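Local coordinates for protein AlkZ (Streptomyces sahachiroi, PDB 5UUJ) that belongs to the AlkZ-like DNA glycosylase family of the helix-turn-helix clan and is a helix-rich, single-chain protein, at residues A[17-22]-A[269-274]; A[118-123]-A[170-175]; A[211-216]-A[246-251]; A[288-293]-A[320-325]. All coordinates share one frame; numbering follows the deposited sequence.

Contact 1 of 4, residues A[17-22]-A[269-274]; sequences MQRQFL and AEELAA
Q18 and E271 reach for each other from opposite directions between two helices, and R19 joins them through a water. E271 runs straight out, its CG anti to the backbone N (chi1 -177°) and the chain extended beyond it, which carries OE1 over to the other segment. Q18 leaves its helix in the same sense but bends at chi2, turning its amide toward the carboxylate. The direct bond is weak: Q18 NE2 lies 3.3 Å from E271 OE1, and the amide and carboxylate planes are steeply turned, 78° apart. Water 1 adds a second link, donating to Q18 OE1 and to E271 OE1, each at 2.8 Å, and accepting from R19 NH1. The water sits in plane at the edge of the R19 guanidinium. E271 OE1 is 4.6 Å from R19 NH1 and well out of that plane, so any attraction there is probably one of charge alone. W15 NE1 of helix 9-19 also donates to E271 OE1, whereas R19 NE binds G217 O of helix 204-219. The contact is thus a polar surface bridge from the C-terminal end of helix 9-19, closed by a Schellman motif at F21, to helix 269-274, which follows strand 260-265.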
loop_
_atom_site.group_PDB
_atom_site.type_symbol
_atom_site.label_atom_id
_atom_site.label_comp_id
_atom_site.label_asym_id
_atom_site.label_seq_id
_atom_site.Cartn_x
_atom_site.Cartn_y
_atom_site.Cartn_z
HETATM N N MSE A 17 -7.743 -0.781 -13.801
HETATM C CA MSE A 17 -8.083 0.622 -13.607
HETATM C C MSE A 17 -9.557 0.809 -13.274
HETATM O O MSE A 17 -9.934 1.775 -12.611
HETATM C CB MSE A 17 -7.717 1.431 -14.848
HETATM C CG MSE A 17 -6.227 1.687 -14.964
HETATM SE SE MSE A 17 -5.808 2.908 -16.416
HETATM C CE MSE A 17 -4.336 3.873 -15.579
ATOM N N GLN A 18 -10.390 -0.115 -13.733
ATOM C CA GLN A 18 -11.790 -0.112 -13.354
ATOM C C GLN A 18 -11.910 -0.490 -11.879
ATOM O O GLN A 18 -12.596 0.182 -11.109
ATOM C CB GLN A 18 -12.590 -1.069 -14.242
ATOM C CG GLN A 18 -14.048 -1.218 -13.851
ATOM C CD GLN A 18 -14.309 -2.461 -13.013
ATOM O OE1 GLN A 18 -14.750 -2.371 -11.866
ATOM N NE2 GLN A 18 -14.044 -3.630 -13.589
ATOM N N ARG A 19 -11.215 -1.547 -11.480
ATOM C CA ARG A 19 -11.262 -2.009 -10.096
ATOM C C ARG A 19 -10.664 -0.986 -9.129
ATOM O O ARG A 19 -11.088 -0.905 -7.978
ATOM C CB ARG A 19 -10.531 -3.345 -9.953
ATOM C CG ARG A 19 -11.123 -4.479 -10.778
ATOM C CD ARG A 19 -12.494 -4.889 -10.286
ATOM N NE ARG A 19 -12.462 -5.395 -8.917
ATOM C CZ ARG A 19 -13.542 -5.650 -8.187
ATOM N NH1 ARG A 19 -14.754 -5.444 -8.688
ATOM N NH2 ARG A 19 -13.412 -6.110 -6.952
ATOM N N GLN A 20 -9.694 -0.204 -9.600
ATOM C CA GLN A 20 -8.979 0.742 -8.743
ATOM C C GLN A 20 -9.577 2.152 -8.776
ATOM O O GLN A 20 -8.943 3.107 -8.322
ATOM C CB GLN A 20 -7.505 0.808 -9.148
ATOM C CG GLN A 20 -6.730 -0.471 -8.880
ATOM C CD GLN A 20 -5.284 -0.374 -9.325
ATOM O OE1 GLN A 20 -4.662 0.687 -9.233
ATOM N NE2 GLN A 20 -4.742 -1.480 -9.822
ATOM N N PHE A 21 -10.789 2.267 -9.313
ATOM C CA PHE A 21 -11.522 3.532 -9.374
ATOM C C PHE A 21 -10.804 4.606 -10.191
ATOM O O PHE A 21 -10.983 5.800 -9.943
ATOM C CB PHE A 21 -11.788 4.070 -7.962
ATOM C CG PHE A 21 -12.507 3.104 -7.066
ATOM C CD1 PHE A 21 -13.761 2.625 -7.407
ATOM C CD2 PHE A 21 -11.938 2.687 -5.874
ATOM C CE1 PHE A 21 -14.431 1.741 -6.579
ATOM C CE2 PHE A 21 -12.604 1.803 -5.042
ATOM C CZ PHE A 21 -13.851 1.329 -5.395
ATOM N N LEU A 22 -10.007 4.189 -11.169
ATOM C CA LEU A 22 -9.303 5.135 -12.032
ATOM C C LEU A 22 -10.105 5.470 -13.291
ATOM O O LEU A 22 -10.216 6.639 -13.657
ATOM C CB LEU A 22 -7.926 4.583 -12.412
ATOM C CG LEU A 22 -6.893 4.598 -11.278
ATOM C CD1 LEU A 22 -5.629 3.857 -11.681
ATOM C CD2 LEU A 22 -6.549 6.022 -10.864
ATOM N N ALA A 269 -13.409 -13.562 -14.033
ATOM C CA ALA A 269 -12.893 -14.089 -15.293
ATOM C C ALA A 269 -13.672 -13.572 -16.507
ATOM O O ALA A 269 -13.082 -13.041 -17.447
ATOM C CB ALA A 269 -12.912 -15.610 -15.269
ATOM N N GLU A 270 -14.993 -13.727 -16.480
ATOM C CA GLU A 270 -15.845 -13.304 -17.593
ATOM C C GLU A 270 -15.779 -11.798 -17.806
ATOM O O GLU A 270 -15.735 -11.318 -18.938
ATOM C CB GLU A 270 -17.293 -13.730 -17.343
ATOM C CG GLU A 270 -17.507 -15.233 -17.379
ATOM C CD GLU A 270 -17.281 -15.822 -18.760
ATOM O OE1 GLU A 270 -17.735 -15.211 -19.752
ATOM O OE2 GLU A 270 -16.644 -16.893 -18.854
ATOM N N GLU A 271 -15.782 -11.064 -16.701
ATOM C CA GLU A 271 -15.679 -9.614 -16.718
ATOM C C GLU A 271 -14.395 -9.150 -17.407
ATOM O O GLU A 271 -14.414 -8.218 -18.217
ATOM C CB GLU A 271 -15.737 -9.091 -15.284
ATOM C CG GLU A 271 -15.712 -7.591 -15.138
ATOM C CD GLU A 271 -15.868 -7.162 -13.690
ATOM O OE1 GLU A 271 -14.850 -6.800 -13.060
ATOM O OE2 GLU A 271 -17.006 -7.197 -13.178
ATOM N N LEU A 272 -13.285 -9.809 -17.084
ATOM C CA LEU A 272 -11.993 -9.475 -17.672
ATOM C C LEU A 272 -11.999 -9.722 -19.176
ATOM O O LEU A 272 -11.537 -8.885 -19.952
ATOM C CB LEU A 272 -10.875 -10.286 -17.010
ATOM C CG LEU A 272 -9.490 -10.223 -17.660
ATOM C CD1 LEU A 272 -8.967 -8.791 -17.691
ATOM C CD2 LEU A 272 -8.509 -11.145 -16.938
ATOM N N ALA A 273 -12.529 -10.871 -19.581
ATOM C CA ALA A 273 -12.560 -11.250 -20.991
ATOM C C ALA A 273 -13.360 -10.258 -21.840
ATOM O O ALA A 273 -13.086 -10.088 -23.028
ATOM C CB ALA A 273 -13.141 -12.652 -21.145
ATOM N N ALA A 274 -14.340 -9.606 -21.223
ATOM C CA ALA A 274 -15.220 -8.684 -21.933
ATOM C C ALA A 274 -14.710 -7.245 -21.888
ATOM O O ALA A 274 -15.272 -6.367 -22.539
ATOM C CB ALA A 274 -16.625 -8.755 -21.356
HETATM O O HOH W 1 -15.868 -4.875 -11.245
#

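Contact 2 of 4, residues A[118-123]-A[170-175]; sequences RQVDEL and AWRGVL
A salt bridge between two helices, formed where helix 162-172 ends in a Schellman motif, brings R172 against D121 of helix 117-130. R172 extends from CG to NE and presents the end of its guanidinium, so that NH1 and NH2 converge on one carboxylate oxygen. D121 OD1 lies 2.8 Å from R172 NH1 and 2.9 Å from R172 NH2. Because both donors share a single acceptor, neither bond is straight: the N-H...O angles are 146° for NH1 and 137° for NH2. OD1 stays close to the guanidinium plane, at its edge, and is approached from the syn side by NH2 and from the anti side by NH1; the two flat groups are twisted by 34°. D121 starts out with its CB turned from the partner helix, and its CG, set anti to the carbonyl carbon, swings the carboxylate round to meet the arginine. V120 CG1 lies 3.9 Å from R172 NH1, placing a methyl beside the charged group. NH1 has another acceptor in T124 OG1, one turn along helix 117-130, which would help fix the rotation of the guanidinium. Alongside the salt bridge, V120 packs on P168 and L123 on V165. The whole is a helix-helix contact with an apolar seam and an end-on, two-nitrogen arginine-aspartate clasp at its partly exposed margin, joined to the Schellman C-cap in which G173 takes the positive-phi position.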
loop_
_atom_site.group_PDB
_atom_site.type_symbol
_atom_site.label_atom_id
_atom_site.label_comp_id
_atom_site.label_asym_id
_atom_site.label_seq_id
_atom_site.Cartn_x
_atom_site.Cartn_y
_atom_site.Cartn_z
ATOM N N ARG A 118 12.930 -13.246 22.257
ATOM C CA ARG A 118 12.308 -13.299 23.575
ATOM C C ARG A 118 11.858 -11.903 23.983
ATOM O O ARG A 118 10.749 -11.713 24.483
ATOM C CB ARG A 118 13.275 -13.869 24.617
ATOM C CG ARG A 118 12.700 -13.956 26.028
ATOM C CD ARG A 118 11.690 -15.082 26.154
ATOM N NE ARG A 118 10.811 -14.908 27.312
ATOM C CZ ARG A 118 9.598 -14.358 27.271
ATOM N NH1 ARG A 118 9.089 -13.921 26.124
ATOM N NH2 ARG A 118 8.886 -14.247 28.384
ATOM N N GLN A 119 12.730 -10.928 23.756
ATOM C CA GLN A 119 12.456 -9.549 24.132
ATOM C C GLN A 119 11.367 -8.911 23.272
ATOM O O GLN A 119 10.645 -8.035 23.739
ATOM C CB GLN A 119 13.736 -8.724 24.051
ATOM C CG GLN A 119 14.666 -8.942 25.225
ATOM C CD GLN A 119 16.028 -8.325 25.006
ATOM O OE1 GLN A 119 16.515 -8.248 23.880
ATOM N NE2 GLN A 119 16.653 -7.877 26.089
ATOM N N VAL A 120 11.252 -9.338 22.018
ATOM C CA VAL A 120 10.182 -8.843 21.156
ATOM C C VAL A 120 8.834 -9.275 21.733
ATOM O O VAL A 120 7.889 -8.490 21.768
ATOM C CB VAL A 120 10.333 -9.346 19.700
ATOM C CG1 VAL A 120 9.078 -9.059 18.880
ATOM C CG2 VAL A 120 11.536 -8.696 19.038
ATOM N N ASP A 121 8.757 -10.518 22.202
ATOM C CA ASP A 121 7.533 -11.024 22.818
ATOM C C ASP A 121 7.187 -10.225 24.068
ATOM O O ASP A 121 6.031 -9.855 24.276
ATOM C CB ASP A 121 7.670 -12.507 23.176
ATOM C CG ASP A 121 7.711 -13.408 21.956
ATOM O OD1 ASP A 121 7.409 -12.934 20.838
ATOM O OD2 ASP A 121 8.036 -14.604 22.123
ATOM N N GLU A 122 8.190 -9.966 24.902
ATOM C CA GLU A 122 7.987 -9.197 26.123
ATOM C C GLU A 122 7.473 -7.801 25.796
ATOM O O GLU A 122 6.551 -7.300 26.442
ATOM C CB GLU A 122 9.282 -9.106 26.927
ATOM C CG GLU A 122 9.747 -10.430 27.505
ATOM C CD GLU A 122 11.138 -10.347 28.103
ATOM O OE1 GLU A 122 11.729 -9.247 28.100
ATOM O OE2 GLU A 122 11.646 -11.382 28.578
ATOM N N LEU A 123 8.071 -7.180 24.784
ATOM C CA LEU A 123 7.665 -5.848 24.353
ATOM C C LEU A 123 6.243 -5.845 23.820
ATOM O O LEU A 123 5.489 -4.905 24.063
ATOM C CB LEU A 123 8.614 -5.321 23.283
ATOM C CG LEU A 123 9.996 -4.919 23.784
ATOM C CD1 LEU A 123 10.942 -4.795 22.606
ATOM C CD2 LEU A 123 9.928 -3.616 24.572
ATOM N N ALA A 170 3.446 -3.855 15.407
ATOM C CA ALA A 170 2.386 -3.422 14.504
ATOM C C ALA A 170 1.739 -4.643 13.867
ATOM O O ALA A 170 0.519 -4.761 13.833
ATOM C CB ALA A 170 2.933 -2.484 13.437
ATOM N N TRP A 171 2.571 -5.563 13.388
ATOM C CA TRP A 171 2.092 -6.770 12.725
ATOM C C TRP A 171 1.284 -7.660 13.663
ATOM O O TRP A 171 0.384 -8.370 13.220
ATOM C CB TRP A 171 3.268 -7.560 12.151
ATOM C CG TRP A 171 3.971 -6.868 11.025
ATOM C CD1 TRP A 171 3.521 -5.796 10.306
ATOM C CD2 TRP A 171 5.254 -7.200 10.488
ATOM N NE1 TRP A 171 4.443 -5.446 9.352
ATOM C CE2 TRP A 171 5.517 -6.292 9.443
ATOM C CE3 TRP A 171 6.202 -8.180 10.785
ATOM C CZ2 TRP A 171 6.694 -6.334 8.699
ATOM C CZ3 TRP A 171 7.369 -8.221 10.043
ATOM C CH2 TRP A 171 7.604 -7.305 9.015
ATOM N N ARG A 172 1.607 -7.625 14.952
ATOM C CA ARG A 172 0.877 -8.418 15.939
ATOM C C ARG A 172 -0.378 -7.687 16.418
ATOM O O ARG A 172 -1.192 -8.253 17.144
ATOM C CB ARG A 172 1.780 -8.769 17.121
ATOM C CG ARG A 172 2.561 -10.053 16.899
ATOM C CD ARG A 172 3.785 -10.148 17.787
ATOM N NE ARG A 172 4.399 -11.468 17.704
ATOM C CZ ARG A 172 5.376 -11.894 18.498
ATOM N NH1 ARG A 172 5.867 -11.106 19.448
ATOM N NH2 ARG A 172 5.862 -13.115 18.343
ATOM N N GLY A 173 -0.526 -6.432 16.003
ATOM C CA GLY A 173 -1.731 -5.669 16.275
ATOM C C GLY A 173 -1.810 -5.040 17.652
ATOM O O GLY A 173 -2.908 -4.789 18.145
ATOM N N VAL A 174 -0.662 -4.774 18.273
ATOM C CA VAL A 174 -0.644 -4.165 19.602
ATOM C C VAL A 174 -0.301 -2.679 19.547
ATOM O O VAL A 174 -0.269 -2.014 20.580
ATOM C CB VAL A 174 0.352 -4.877 20.552
ATOM C CG1 VAL A 174 -0.037 -6.337 20.729
ATOM C CG2 VAL A 174 1.787 -4.761 20.050
ATOM N N LEU A 175 -0.045 -2.151 18.353
ATOM C CA LEU A 175 0.151 -0.712 18.213
ATOM C C LEU A 175 -0.200 -0.210 16.823
ATOM O O LEU A 175 -0.115 -0.936 15.831
ATOM C CB LEU A 175 1.597 -0.312 18.566
ATOM C CG LEU A 175 2.807 -0.610 17.669
ATOM C CD1 LEU A 175 2.912 0.301 16.460
ATOM C CD2 LEU A 175 4.071 -0.461 18.497
#

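Contact 3 of 4, residues A[211-216]-A[246-251]; sequences VIKAYL and GDMGDE
The shortest polar bond within the two segments, 2.8 Å from Y215 N to V211 O, belongs to the helix that offers I212 and K213 to the selenomethionine M248; the meeting itself is apolar. M248 runs out with CG anti to its carbonyl carbon and bends only at chi3 (73°), which lays SE against I212 and folds the terminal methyl toward K213. SE lies 3.6 Å from I212 CG2, the branch set anti to that residue's backbone N, and 3.9 Å from I212 CB. I212 CD1 is 4.0 Å from the same SE atom, so the isoleucine touches the selenium through both branches. Beside this, M248 CE approaches K213 CG at 4.0 Å, using the aliphatic part of a lysine whose NZ makes a long, weak ion pair with E267. Past M248, the chain turns at G249, which has positive phi, and E251 N bonds back to M248 O. I212 also packs on F227 of helix 224-232 and on W244 and F245 of helix 238-248. The contact therefore ties helix 204-219 to the C-terminal end of helix 238-248, just ahead of strands 252-257 and 260-265, a three-helix and two-strand order consistent with a winged helix-turn-helix.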
loop_
_atom_site.group_PDB
_atom_site.type_symbol
_atom_site.label_atom_id
_atom_site.label_comp_id
_atom_site.label_asym_id
_atom_site.label_seq_id
_atom_site.Cartn_x
_atom_site.Cartn_y
_atom_site.Cartn_z
ATOM N N VAL A 211 -6.636 -12.216 1.972
ATOM C CA VAL A 211 -5.648 -11.281 1.457
ATOM C C VAL A 211 -5.456 -11.503 -0.039
ATOM O O VAL A 211 -5.422 -10.550 -0.813
ATOM C CB VAL A 211 -4.301 -11.433 2.207
ATOM C CG1 VAL A 211 -3.215 -10.557 1.588
ATOM C CG2 VAL A 211 -4.482 -11.090 3.678
ATOM N N ILE A 212 -5.347 -12.766 -0.442
ATOM C CA ILE A 212 -5.164 -13.110 -1.848
ATOM C C ILE A 212 -6.352 -12.618 -2.671
ATOM O O ILE A 212 -6.173 -12.046 -3.747
ATOM C CB ILE A 212 -4.978 -14.635 -2.035
ATOM C CG1 ILE A 212 -3.643 -15.069 -1.428
ATOM C CG2 ILE A 212 -5.013 -15.021 -3.515
ATOM C CD1 ILE A 212 -3.481 -16.567 -1.284
ATOM N N LYS A 213 -7.561 -12.834 -2.155
ATOM C CA LYS A 213 -8.776 -12.356 -2.810
ATOM C C LYS A 213 -8.735 -10.849 -3.016
ATOM O O LYS A 213 -9.002 -10.354 -4.111
ATOM C CB LYS A 213 -10.020 -12.713 -1.993
ATOM C CG LYS A 213 -10.830 -13.874 -2.545
ATOM C CD LYS A 213 -12.239 -13.916 -1.951
ATOM C CE LYS A 213 -13.083 -12.726 -2.410
ATOM N NZ LYS A 213 -14.518 -12.853 -2.031
ATOM N N ALA A 214 -8.414 -10.126 -1.947
ATOM C CA ALA A 214 -8.351 -8.671 -1.993
ATOM C C ALA A 214 -7.290 -8.202 -2.986
ATOM O O ALA A 214 -7.519 -7.269 -3.754
ATOM C CB ALA A 214 -8.065 -8.108 -0.609
ATOM N N TYR A 215 -6.134 -8.859 -2.971
ATOM C CA TYR A 215 -5.042 -8.486 -3.861
ATOM C C TYR A 215 -5.417 -8.681 -5.331
ATOM O O TYR A 215 -5.276 -7.765 -6.142
ATOM C CB TYR A 215 -3.781 -9.293 -3.543
ATOM C CG TYR A 215 -2.638 -8.961 -4.471
ATOM C CD1 TYR A 215 -1.853 -7.834 -4.263
ATOM C CD2 TYR A 215 -2.359 -9.760 -5.570
ATOM C CE1 TYR A 215 -0.817 -7.518 -5.120
ATOM C CE2 TYR A 215 -1.323 -9.454 -6.432
ATOM C CZ TYR A 215 -0.558 -8.331 -6.203
ATOM O OH TYR A 215 0.469 -8.025 -7.062
ATOM N N LEU A 216 -5.893 -9.874 -5.669
ATOM C CA LEU A 216 -6.248 -10.192 -7.050
ATOM C C LEU A 216 -7.423 -9.349 -7.539
ATOM O O LEU A 216 -7.578 -9.125 -8.739
ATOM C CB LEU A 216 -6.589 -11.676 -7.187
ATOM C CG LEU A 216 -5.447 -12.670 -6.962
ATOM C CD1 LEU A 216 -5.963 -14.088 -7.120
ATOM C CD2 LEU A 216 -4.280 -12.417 -7.914
ATOM N N GLY A 246 -3.360 -23.094 -3.651
ATOM C CA GLY A 246 -3.897 -24.379 -4.052
ATOM C C GLY A 246 -5.208 -24.712 -3.370
ATOM O O GLY A 246 -6.119 -25.250 -3.995
ATOM N N ASP A 247 -5.305 -24.386 -2.086
ATOM C CA ASP A 247 -6.494 -24.704 -1.302
ATOM C C ASP A 247 -7.700 -23.871 -1.721
ATOM O O ASP A 247 -8.835 -24.201 -1.384
ATOM C CB ASP A 247 -6.225 -24.497 0.190
ATOM C CG ASP A 247 -5.274 -25.533 0.764
ATOM O OD1 ASP A 247 -5.029 -26.561 0.100
ATOM O OD2 ASP A 247 -4.779 -25.321 1.889
HETATM N N MSE A 248 -7.462 -22.788 -2.450
HETATM C CA MSE A 248 -8.562 -21.973 -2.940
HETATM C C MSE A 248 -9.267 -22.684 -4.095
HETATM O O MSE A 248 -10.457 -22.479 -4.315
HETATM C CB MSE A 248 -8.065 -20.592 -3.368
HETATM C CG MSE A 248 -7.605 -19.731 -2.201
HETATM SE SE MSE A 248 -6.935 -17.981 -2.739
HETATM C CE MSE A 248 -8.628 -17.136 -3.210
ATOM N N GLY A 249 -8.536 -23.534 -4.812
ATOM C CA GLY A 249 -9.122 -24.341 -5.871
ATOM C C GLY A 249 -9.715 -23.523 -7.001
ATOM O O GLY A 249 -9.084 -22.592 -7.499
ATOM N N ASP A 250 -10.938 -23.862 -7.399
ATOM C CA ASP A 250 -11.570 -23.220 -8.548
ATOM C C ASP A 250 -12.120 -21.830 -8.214
ATOM O O ASP A 250 -12.832 -21.232 -9.020
ATOM C CB ASP A 250 -12.685 -24.113 -9.118
ATOM C CG ASP A 250 -13.690 -24.555 -8.068
ATOM O OD1 ASP A 250 -13.854 -23.849 -7.051
ATOM O OD2 ASP A 250 -14.321 -25.617 -8.268
ATOM N N GLU A 251 -11.792 -21.319 -7.030
ATOM C CA GLU A 251 -12.012 -19.905 -6.729
ATOM C C GLU A 251 -11.064 -19.055 -7.571
ATOM O O GLU A 251 -11.283 -17.857 -7.754
ATOM C CB GLU A 251 -11.798 -19.612 -5.241
ATOM C CG GLU A 251 -13.072 -19.380 -4.453
ATOM C CD GLU A 251 -12.873 -19.613 -2.966
ATOM O OE1 GLU A 251 -11.777 -19.294 -2.458
ATOM O OE2 GLU A 251 -13.805 -20.123 -2.309
#

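Contact 4 of 4, residues A[288-293]-A[320-325]; sequences DQYLLG and VVVKDG
Y290 swings its CG anti to the backbone N (chi1 180°) and so carries its ring across to G325, while L291, turned to an unusual chi1 of -113°, directs CD1 at V320. The phenol hydroxyl makes the one hydrogen bond between the segments, donating from Y290 OH to G325 O at 2.7 Å. It meets the oxygen in the carbonyl plane, on a lone pair, with a C=O...donor angle of 119°, and the carbonyl in turn lies at the edge of the tyrosine ring. Farther back along the ring, Y290 CE2 touches V322 CG1 at 4.2 Å. L291 CD1 and V320 CG1 meet tip to tip, 3.9 Å apart, so the alternate strand residues V320 and V322 both face the short helix. At its start, D288 acts as N-cap: Y290 N donates to D288 OD2 at 2.9 Å, from above the carboxylate plane. A salt bridge from D288 OD1 to R55 holds that carboxylate from outside, and the capping bond probably helps to fix the start of the helix that carries the tyrosine. D324 and G325 both have positive phi and form the two central residues of a type I' turn between antiparallel strands 320-323 and 326-334. The arrangement is that of a helix laid on a β-sheet, with a buried tyrosine hydroxyl gripping the tight turn of a two-residue β-hairpin.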
loop_
_atom_site.group_PDB
_atom_site.type_symbol
_atom_site.label_atom_id
_atom_site.label_comp_id
_atom_site.label_asym_id
_atom_site.label_seq_id
_atom_site.Cartn_x
_atom_site.Cartn_y
_atom_site.Cartn_z
ATOM N N ASP A 288 2.103 5.370 -6.127
ATOM C CA ASP A 288 0.721 4.981 -6.367
ATOM C C ASP A 288 0.553 3.468 -6.425
ATOM O O ASP A 288 1.386 2.750 -6.984
ATOM C CB ASP A 288 0.189 5.602 -7.656
ATOM C CG ASP A 288 -1.317 5.463 -7.777
ATOM O OD1 ASP A 288 -2.033 6.266 -7.142
ATOM O OD2 ASP A 288 -1.786 4.549 -8.486
ATOM N N GLN A 289 -0.546 3.000 -5.844
ATOM C CA GLN A 289 -0.851 1.579 -5.771
ATOM C C GLN A 289 -0.979 0.917 -7.142
ATOM O O GLN A 289 -0.755 -0.287 -7.262
ATOM C CB GLN A 289 -2.141 1.366 -4.976
ATOM C CG GLN A 289 -1.994 1.597 -3.479
ATOM C CD GLN A 289 -1.031 0.618 -2.824
ATOM O OE1 GLN A 289 -1.348 -0.558 -2.644
ATOM N NE2 GLN A 289 0.152 1.102 -2.468
ATOM N N TYR A 290 -1.339 1.682 -8.169
ATOM C CA TYR A 290 -1.417 1.119 -9.516
ATOM C C TYR A 290 -0.064 0.527 -9.900
ATOM O O TYR A 290 0.012 -0.487 -10.596
ATOM C CB TYR A 290 -1.842 2.169 -10.547
ATOM C CG TYR A 290 -1.919 1.598 -11.943
ATOM C CD1 TYR A 290 -3.024 0.863 -12.355
ATOM C CD2 TYR A 290 -0.872 1.762 -12.842
ATOM C CE1 TYR A 290 -3.089 0.319 -13.626
ATOM C CE2 TYR A 290 -0.929 1.225 -14.111
ATOM C CZ TYR A 290 -2.040 0.505 -14.499
ATOM O OH TYR A 290 -2.104 -0.033 -15.765
ATOM N N LEU A 291 0.997 1.170 -9.423
ATOM C CA LEU A 291 2.362 0.719 -9.655
ATOM C C LEU A 291 2.802 -0.324 -8.638
ATOM O O LEU A 291 3.370 -1.356 -8.998
ATOM C CB LEU A 291 3.324 1.907 -9.598
ATOM C CG LEU A 291 4.046 2.326 -10.877
ATOM C CD1 LEU A 291 4.973 3.484 -10.563
ATOM C CD2 LEU A 291 4.827 1.173 -11.489
ATOM N N LEU A 292 2.552 -0.041 -7.363
ATOM C CA LEU A 292 3.105 -0.847 -6.280
ATOM C C LEU A 292 2.415 -2.199 -6.140
ATOM O O LEU A 292 2.991 -3.135 -5.586
ATOM C CB LEU A 292 3.019 -0.089 -4.954
ATOM C CG LEU A 292 3.813 1.217 -4.854
ATOM C CD1 LEU A 292 3.750 1.746 -3.428
ATOM C CD2 LEU A 292 5.260 1.042 -5.297
ATOM N N GLY A 293 1.190 -2.302 -6.642
ATOM C CA GLY A 293 0.478 -3.567 -6.619
ATOM C C GLY A 293 1.256 -4.630 -7.376
ATOM O O GLY A 293 1.768 -5.571 -6.776
ATOM N N VAL A 320 3.732 9.258 -12.036
ATOM C CA VAL A 320 3.903 8.686 -13.365
ATOM C C VAL A 320 2.797 9.080 -14.328
ATOM O O VAL A 320 1.655 9.335 -13.933
ATOM C CB VAL A 320 3.975 7.142 -13.309
ATOM C CG1 VAL A 320 5.284 6.696 -12.676
ATOM C CG2 VAL A 320 2.780 6.567 -12.556
ATOM N N VAL A 321 3.173 9.142 -15.600
ATOM C CA VAL A 321 2.233 9.291 -16.696
ATOM C C VAL A 321 1.901 7.904 -17.223
ATOM O O VAL A 321 2.781 7.195 -17.715
ATOM C CB VAL A 321 2.811 10.149 -17.835
ATOM C CG1 VAL A 321 1.755 10.408 -18.906
ATOM C CG2 VAL A 321 3.359 11.454 -17.289
ATOM N N VAL A 322 0.637 7.514 -17.110
ATOM C CA VAL A 322 0.188 6.225 -17.621
ATOM C C VAL A 322 -0.588 6.420 -18.921
ATOM O O VAL A 322 -1.573 7.157 -18.960
ATOM C CB VAL A 322 -0.689 5.487 -16.595
ATOM C CG1 VAL A 322 -1.056 4.104 -17.107
ATOM C CG2 VAL A 322 0.038 5.371 -15.263
ATOM N N LYS A 323 -0.123 5.766 -19.983
ATOM C CA LYS A 323 -0.798 5.795 -21.277
ATOM C C LYS A 323 -1.122 4.377 -21.730
ATOM O O LYS A 323 -0.231 3.539 -21.864
ATOM C CB LYS A 323 0.061 6.499 -22.330
ATOM C CG LYS A 323 -0.563 6.497 -23.724
ATOM C CD LYS A 323 0.126 7.472 -24.661
ATOM C CE LYS A 323 -0.580 7.541 -26.011
ATOM N NZ LYS A 323 -0.520 6.248 -26.752
ATOM N N ASP A 324 -2.406 4.122 -21.965
ATOM C CA ASP A 324 -2.890 2.797 -22.335
ATOM C C ASP A 324 -2.480 1.749 -21.300
ATOM O O ASP A 324 -2.259 0.589 -21.641
ATOM C CB ASP A 324 -2.375 2.395 -23.724
ATOM C CG ASP A 324 -2.757 3.396 -24.808
ATOM O OD1 ASP A 324 -3.677 4.207 -24.580
ATOM O OD2 ASP A 324 -2.135 3.371 -25.892
ATOM N N GLY A 325 -2.369 2.169 -20.041
ATOM C CA GLY A 325 -2.065 1.264 -18.945
ATOM C C GLY A 325 -0.587 1.136 -18.602
ATOM O O GLY A 325 -0.242 0.578 -17.562
#

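Overall arrangement
Contacts 1 and 4 form one continuous body, their centres about 15 Å apart. The end of helix 9-19 lies on the tyrosine and strand of contact 4: M17 CE comes within 3.6 Å of V322 CG1, and M17 CG within 3.7 Å of Y290 CE1. Contact 3 joins the same body through a probable hydrogen bond of 2.8 Å from Y215 OH to G293 O, which links helix 204-219 to the end of helix 289-292. It comes within about 6 Å of contact 1, nearest atoms, without touching it. Contact 2 stands apart, its centre about 39 Å from that of contact 1, with the chain's centre between them.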